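PDB 1GU2: cytochrome c'' from Methylophilus methylotrophus, which binds one heme c covalently and probably carries electrons as a monomeric cytochrome. Local coordinates for residues A[23-35]-A[104-118]. Numbering follows the deposited sequence. Where two conformers were deposited one is given.
Sequences YEAPSITDGKIFF and CSPSEKANFIAYLLT. With HEC (heme c), chain C.
Y115, N111 and F34 have the largest areas buried where helix 28-35 crosses helix 106-118, nearly perpendicular at 97° with the axes 7.3 Å apart. G31, without a side chain, lets the backbones meet: its CA lies 3.6 Å from N111 O. Y115 is a knob in the hole formed by I28, G31, K32 and F35. With CG anti to the backbone N (chi1 163°), its ring lies against the helix, one face under K32, whose CB stands 4.0 Å from the ring centroid in a CH-pi contact, while I28 CG2 meets the edge. Its hydroxyl is hydrogen-bonded to E119.

N111 holds the loop that leads into helix 28-35. Its OD1 accepts two hydrogen bonds from opposite faces of the amide plane, from Y23 OH at 2.8 Å and from S27 N at 2.8 Å, the latter nearly straight (172°). Its ND2 donates to two waters, one bridging to D30 OD1, so both ends of this buried amide are satisfied. S27 in turn caps the helix through OG, which accepts from D30 N. S107 CB sits over the centre of the Y23 ring, 3.7 Å from its centroid.

At the heme end, E108 crosses the F34 ring at about a right angle, its CB over one face toward the rim and its OE2 3.6 Å from F34 CE2; C104 SG, disulfide-bonded to C96, lies at the ring edge. F34 and F112 both reach the heme methyl CMB, which lies over one face of F112. F35 CD1 approaches F112 CE2 to 3.4 Å, the two rings slid apart with little overlap.

F34 and F112 thus form part of the heme pocket wall; F35 reaches C49 and H53 of helix 49-53, and F112 packs on helix 85-100. In the preceding loop, Y23 and P26 rest on helix 2-19.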
loop_
_atom_site.group_PDB
_atom_site.type_symbol
_atom_site.label_atom_id
_atom_site.label_comp_id
_atom_site.label_asym_id
_atom_site.label_seq_id
_atom_site.Cartn_x
_atom_site.Cartn_y
_atom_site.Cartn_z
ATOM N N TYR A 23 -11.932 9.825 -11.681
ATOM C CA TYR A 23 -11.739 8.659 -10.816
ATOM C C TYR A 23 -12.985 8.411 -10.034
ATOM O O TYR A 23 -13.416 9.309 -9.266
ATOM C CB TYR A 23 -10.563 8.911 -9.884
ATOM C CG TYR A 23 -10.254 7.753 -8.970
ATOM C CD1 TYR A 23 -10.757 7.659 -7.685
ATOM C CD2 TYR A 23 -9.431 6.727 -9.376
ATOM C CE1 TYR A 23 -10.476 6.598 -6.858
ATOM C CE2 TYR A 23 -9.116 5.651 -8.572
ATOM C CZ TYR A 23 -9.647 5.608 -7.305
ATOM O OH TYR A 23 -9.367 4.570 -6.437
ATOM N N GLU A 24 -13.564 7.251 -10.173
ATOM C CA GLU A 24 -14.866 6.940 -9.564
ATOM C C GLU A 24 -14.878 5.809 -8.560
ATOM O O GLU A 24 -15.692 5.806 -7.630
ATOM C CB GLU A 24 -15.869 6.573 -10.679
ATOM C CG GLU A 24 -16.179 7.852 -11.474
ATOM C CD GLU A 24 -17.179 7.639 -12.582
ATOM O OE1 GLU A 24 -17.569 6.502 -12.890
ATOM O OE2 GLU A 24 -17.545 8.672 -13.151
ATOM N N ALA A 25 -13.987 4.840 -8.734
ATOM C CA ALA A 25 -13.958 3.626 -7.924
ATOM C C ALA A 25 -12.574 3.044 -7.982
ATOM O O ALA A 25 -11.841 3.233 -8.939
ATOM C CB ALA A 25 -14.994 2.647 -8.464
ATOM N N PRO A 26 -12.199 2.306 -6.952
ATOM C CA PRO A 26 -10.869 1.660 -6.962
ATOM C C PRO A 26 -10.625 0.677 -8.089
ATOM O O PRO A 26 -11.520 -0.064 -8.532
ATOM C CB PRO A 26 -10.861 0.868 -5.651
ATOM C CG PRO A 26 -11.915 1.408 -4.805
ATOM C CD PRO A 26 -12.917 2.114 -5.691
ATOM N N SER A 27 -9.380 0.603 -8.519
ATOM C CA SER A 27 -8.891 -0.377 -9.453
ATOM C C SER A 27 -7.842 -1.252 -8.790
ATOM O O SER A 27 -6.743 -0.753 -8.513
ATOM C CB SER A 27 -8.191 0.325 -10.626
ATOM O OG SER A 27 -7.527 -0.636 -11.429
ATOM N N ILE A 28 -8.208 -2.500 -8.551
ATOM C CA ILE A 28 -7.200 -3.372 -7.976
ATOM C C ILE A 28 -6.065 -3.686 -8.945
ATOM O O ILE A 28 -4.938 -3.913 -8.483
ATOM C CB ILE A 28 -7.893 -4.626 -7.472
ATOM C CG1 ILE A 28 -8.457 -4.149 -6.100
ATOM C CG2 ILE A 28 -7.145 -5.904 -7.293
ATOM C CD1 ILE A 28 -9.716 -4.896 -5.948
ATOM N N THR A 29 -6.311 -3.674 -10.233
ATOM C CA THR A 29 -5.253 -3.795 -11.223
ATOM C C THR A 29 -4.232 -2.674 -11.081
ATOM O O THR A 29 -2.994 -2.882 -11.098
ATOM C CB THR A 29 -5.851 -3.817 -12.645
ATOM O OG1 THR A 29 -6.669 -4.967 -12.825
ATOM C CG2 THR A 29 -4.721 -3.991 -13.665
ATOM N N ASP A 30 -4.756 -1.442 -10.963
ATOM C CA ASP A 30 -3.812 -0.331 -10.805
ATOM C C ASP A 30 -3.104 -0.386 -9.481
ATOM O O ASP A 30 -1.929 -0.001 -9.406
ATOM C CB ASP A 30 -4.554 0.995 -10.984
ATOM C CG ASP A 30 -4.982 1.276 -12.426
ATOM O OD1 ASP A 30 -5.882 2.148 -12.549
ATOM O OD2 ASP A 30 -4.448 0.668 -13.368
ATOM N N GLY A 31 -3.754 -0.829 -8.434
ATOM C CA GLY A 31 -3.063 -0.970 -7.136
ATOM C C GLY A 31 -1.940 -1.984 -7.206
ATOM O O GLY A 31 -0.868 -1.725 -6.645
ATOM N N LYS A 32 -2.148 -3.111 -7.885
ATOM C CA LYS A 32 -1.116 -4.095 -8.061
ATOM C C LYS A 32 0.046 -3.563 -8.918
ATOM O O LYS A 32 1.233 -3.776 -8.628
ATOM C CB LYS A 32 -1.732 -5.386 -8.682
ATOM C CG LYS A 32 -0.725 -6.491 -8.855
ATOM C CD LYS A 32 -1.356 -7.740 -9.456
ATOM C CE LYS A 32 -0.450 -8.939 -9.311
ATOM N NZ LYS A 32 -1.223 -10.191 -9.440
ATOM N N ILE A 33 -0.276 -2.831 -10.002
ATOM C CA ILE A 33 0.785 -2.244 -10.817
ATOM C C ILE A 33 1.581 -1.256 -10.004
ATOM O O ILE A 33 2.820 -1.273 -10.108
ATOM C CB ILE A 33 0.178 -1.592 -12.063
ATOM C CG1 ILE A 33 -0.351 -2.609 -13.060
ATOM C CG2 ILE A 33 1.193 -0.639 -12.713
ATOM C CD1 ILE A 33 -1.226 -2.050 -14.156
ATOM N N PHE A 34 0.943 -0.434 -9.199
ATOM C CA PHE A 34 1.619 0.535 -8.353
ATOM C C PHE A 34 2.581 -0.186 -7.408
ATOM O O PHE A 34 3.714 0.231 -7.197
ATOM C CB PHE A 34 0.558 1.310 -7.590
ATOM C CG PHE A 34 1.046 2.153 -6.432
ATOM C CD1 PHE A 34 0.972 1.632 -5.133
ATOM C CD2 PHE A 34 1.549 3.427 -6.643
ATOM C CE1 PHE A 34 1.354 2.387 -4.045
ATOM C CE2 PHE A 34 1.938 4.193 -5.544
ATOM C CZ PHE A 34 1.851 3.637 -4.286
ATOM N N PHE A 35 2.169 -1.299 -6.818
ATOM C CA PHE A 35 2.967 -2.059 -5.838
ATOM C C PHE A 35 4.217 -2.665 -6.450
ATOM O O PHE A 35 5.242 -2.742 -5.772
ATOM C CB PHE A 35 2.056 -3.132 -5.227
ATOM C CG PHE A 35 2.672 -3.983 -4.151
ATOM C CD1 PHE A 35 3.042 -3.455 -2.912
ATOM C CD2 PHE A 35 2.902 -5.340 -4.371
ATOM C CE1 PHE A 35 3.630 -4.249 -1.930
ATOM C CE2 PHE A 35 3.471 -6.160 -3.399
ATOM C CZ PHE A 35 3.834 -5.601 -2.177
ATOM N N CYS A 104 1.596 9.563 -1.044
ATOM C CA CYS A 104 0.873 8.888 -2.149
ATOM C C CYS A 104 -0.413 9.650 -2.368
ATOM O O CYS A 104 -0.947 10.298 -1.421
ATOM C CB CYS A 104 0.609 7.433 -1.733
ATOM S SG CYS A 104 2.087 6.413 -1.374
ATOM N N SER A 105 -0.942 9.603 -3.592
ATOM C CA SER A 105 -2.219 10.325 -3.853
ATOM C C SER A 105 -3.393 9.558 -3.289
ATOM O O SER A 105 -3.299 8.337 -3.030
ATOM C CB SER A 105 -2.399 10.570 -5.319
ATOM O OG SER A 105 -2.918 9.427 -6.005
ATOM N N PRO A 106 -4.527 10.228 -3.042
ATOM C CA PRO A 106 -5.697 9.514 -2.559
ATOM C C PRO A 106 -6.117 8.332 -3.423
ATOM O O PRO A 106 -6.458 7.253 -2.891
ATOM C CB PRO A 106 -6.766 10.640 -2.507
ATOM C CG PRO A 106 -6.033 11.904 -2.394
ATOM C CD PRO A 106 -4.715 11.703 -3.099
ATOM N N SER A 107 -6.082 8.461 -4.764
ATOM C CA SER A 107 -6.418 7.327 -5.618
ATOM C C SER A 107 -5.397 6.203 -5.513
ATOM O O SER A 107 -5.773 5.029 -5.542
ATOM C CB SER A 107 -6.602 7.736 -7.085
ATOM O OG SER A 107 -5.459 8.320 -7.651
ATOM N N GLU A 108 -4.096 6.486 -5.383
ATOM C CA GLU A 108 -3.121 5.475 -5.173
ATOM C C GLU A 108 -3.408 4.732 -3.880
ATOM O O GLU A 108 -3.294 3.503 -3.847
ATOM C CB GLU A 108 -1.684 6.070 -5.147
ATOM C CG GLU A 108 -1.179 6.522 -6.479
ATOM C CD GLU A 108 0.164 7.221 -6.421
ATOM O OE1 GLU A 108 0.463 7.892 -5.395
ATOM O OE2 GLU A 108 0.935 7.072 -7.420
ATOM N N LYS A 109 -3.780 5.427 -2.816
ATOM C CA LYS A 109 -4.054 4.764 -1.532
ATOM C C LYS A 109 -5.303 3.912 -1.615
ATOM O O LYS A 109 -5.338 2.777 -1.147
ATOM C CB LYS A 109 -4.179 5.825 -0.415
ATOM C CG LYS A 109 -2.895 6.581 -0.111
ATOM C CD LYS A 109 -3.109 7.574 1.048
ATOM C CE LYS A 109 -1.811 8.323 1.263
ATOM N NZ LYS A 109 -1.972 9.374 2.302
ATOM N N ALA A 110 -6.379 4.426 -2.233
ATOM C CA ALA A 110 -7.575 3.629 -2.399
ATOM C C ALA A 110 -7.307 2.378 -3.214
ATOM O O ALA A 110 -7.728 1.264 -2.870
ATOM C CB ALA A 110 -8.641 4.474 -3.069
ATOM N N ASN A 111 -6.604 2.506 -4.350
ATOM C CA ASN A 111 -6.339 1.382 -5.211
ATOM C C ASN A 111 -5.446 0.355 -4.510
ATOM O O ASN A 111 -5.658 -0.859 -4.636
ATOM C CB ASN A 111 -5.621 1.819 -6.514
ATOM C CG ASN A 111 -6.487 2.576 -7.495
ATOM O OD1 ASN A 111 -7.718 2.579 -7.382
ATOM N ND2 ASN A 111 -5.836 3.193 -8.474
ATOM N N PHE A 112 -4.441 0.834 -3.773
ATOM C CA PHE A 112 -3.523 -0.065 -3.101
ATOM C C PHE A 112 -4.199 -0.829 -1.966
ATOM O O PHE A 112 -4.000 -2.029 -1.849
ATOM C CB PHE A 112 -2.306 0.723 -2.603
ATOM C CG PHE A 112 -1.368 -0.178 -1.818
ATOM C CD1 PHE A 112 -1.174 0.006 -0.467
ATOM C CD2 PHE A 112 -0.712 -1.197 -2.488
ATOM C CE1 PHE A 112 -0.320 -0.822 0.238
ATOM C CE2 PHE A 112 0.108 -2.052 -1.812
ATOM C CZ PHE A 112 0.288 -1.847 -0.461
ATOM N N ILE A 113 -4.992 -0.151 -1.132
ATOM C CA ILE A 113 -5.646 -0.844 -0.031
ATOM C C ILE A 113 -6.689 -1.802 -0.571
ATOM O O ILE A 113 -6.825 -2.929 -0.066
ATOM C CB ILE A 113 -6.179 0.142 1.032
ATOM C CG1 ILE A 113 -5.071 1.030 1.609
ATOM C CG2 ILE A 113 -6.928 -0.636 2.102
ATOM C CD1 ILE A 113 -5.548 2.132 2.538
ATOM N N ALA A 114 -7.387 -1.455 -1.638
ATOM C CA ALA A 114 -8.338 -2.360 -2.259
ATOM C C ALA A 114 -7.596 -3.569 -2.758
ATOM O O ALA A 114 -8.026 -4.704 -2.582
ATOM C CB ALA A 114 -9.074 -1.659 -3.390
ATOM N N TYR A 115 -6.434 -3.378 -3.369
ATOM C CA TYR A 115 -5.602 -4.534 -3.803
ATOM C C TYR A 115 -5.216 -5.390 -2.608
ATOM O O TYR A 115 -5.288 -6.636 -2.623
ATOM C CB TYR A 115 -4.383 -3.992 -4.594
ATOM C CG TYR A 115 -3.296 -5.046 -4.714
ATOM C CD1 TYR A 115 -3.543 -6.222 -5.401
ATOM C CD2 TYR A 115 -2.044 -4.887 -4.129
ATOM C CE1 TYR A 115 -2.521 -7.179 -5.494
ATOM C CE2 TYR A 115 -1.015 -5.824 -4.205
ATOM C CZ TYR A 115 -1.304 -6.964 -4.915
ATOM O OH TYR A 115 -0.362 -7.946 -4.990
ATOM N N LEU A 116 -4.786 -4.795 -1.489
ATOM C CA LEU A 116 -4.456 -5.569 -0.273
ATOM C C LEU A 116 -5.630 -6.444 0.182
ATOM O O LEU A 116 -5.358 -7.573 0.687
ATOM C CB LEU A 116 -4.057 -4.667 0.862
ATOM C CG LEU A 116 -2.724 -3.931 0.779
ATOM C CD1 LEU A 116 -2.495 -3.142 2.066
ATOM C CD2 LEU A 116 -1.549 -4.847 0.544
ATOM N N LEU A 117 -6.864 -5.994 0.051
ATOM C CA LEU A 117 -8.054 -6.764 0.459
ATOM C C LEU A 117 -8.179 -8.035 -0.369
ATOM O O LEU A 117 -8.853 -8.976 0.056
ATOM C CB LEU A 117 -9.347 -5.955 0.336
ATOM C CG LEU A 117 -9.509 -4.749 1.253
ATOM C CD1 LEU A 117 -10.780 -3.970 0.964
ATOM C CD2 LEU A 117 -9.439 -5.177 2.703
ATOM N N THR A 118 -7.568 -8.098 -1.535
ATOM C CA THR A 118 -7.737 -9.220 -2.414
ATOM C C THR A 118 -6.626 -10.280 -2.287
ATOM O O THR A 118 -6.766 -11.363 -2.855
ATOM C CB THR A 118 -7.739 -8.846 -3.920
ATOM O OG1 THR A 118 -6.437 -8.383 -4.352
ATOM C CG2 THR A 118 -8.798 -7.817 -4.122
HETATM FE FE HEC C . 6.546 -0.269 3.105
HETATM C CHA HEC C . 5.403 -0.559 6.319
HETATM C CHB HEC C . 3.335 0.104 2.015
HETATM C CHC HEC C . 7.738 0.516 -0.021
HETATM C CHD HEC C . 9.724 -1.009 4.167
HETATM N NA HEC C . 4.736 -0.296 3.964
HETATM C C1A HEC C . 4.442 -0.416 5.334
HETATM C C2A HEC C . 3.022 -0.344 5.534
HETATM C C3A HEC C . 2.443 -0.210 4.329
HETATM C C4A HEC C . 3.505 -0.138 3.355
HETATM C CMA HEC C . 0.934 -0.093 3.997
HETATM C CAA HEC C . 2.325 -0.420 6.904
HETATM C CBA HEC C . 2.087 0.971 7.520
HETATM C CGA HEC C . 1.434 0.892 8.856
HETATM O O1A HEC C . 1.696 1.778 9.698
HETATM O O2A HEC C . 0.648 -0.032 9.127
HETATM N NB HEC C . 5.696 0.229 1.356
HETATM C C1B HEC C . 4.360 0.360 1.099
HETATM C C2B HEC C . 4.172 0.848 -0.261
HETATM C C3B HEC C . 5.407 0.990 -0.819
HETATM C C4B HEC C . 6.356 0.574 0.189
HETATM C CMB HEC C . 2.818 1.152 -0.925
HETATM C CAB HEC C . 5.799 1.456 -2.241
HETATM C CBB HEC C . 5.283 2.864 -2.531
HETATM N NC HEC C . 8.358 -0.264 2.250
HETATM C C1C HEC C . 8.646 0.060 0.923
HETATM C C2C HEC C . 10.047 -0.189 0.660
HETATM C C3C HEC C . 10.607 -0.639 1.822
HETATM C C4C HEC C . 9.568 -0.676 2.813
HETATM C CMC HEC C . 10.665 -0.003 -0.740
HETATM C CAC HEC C . 12.024 -1.142 2.100
HETATM C CBC HEC C . 13.100 -0.107 1.788
HETATM N ND HEC C . 7.375 -0.697 4.865
HETATM C C1D HEC C . 8.732 -0.943 5.117
HETATM C C2D HEC C . 8.963 -1.011 6.536
HETATM C C3D HEC C . 7.784 -0.700 7.153
HETATM C C4D HEC C . 6.772 -0.634 6.121
HETATM C CMD HEC C . 10.312 -1.325 7.207
HETATM C CAD HEC C . 7.598 -0.418 8.666
HETATM C CBD HEC C . 7.616 -1.706 9.526
HETATM C CGD HEC C . 6.253 -2.340 9.711
HETATM O O1D HEC C . 6.147 -3.562 10.022
HETATM O O2D HEC C . 5.225 -1.624 9.578
HETATM O O HOH W 1 -2.906 3.177 -8.388
HETATM O O HOH W 2 -7.211 3.859 -10.958
#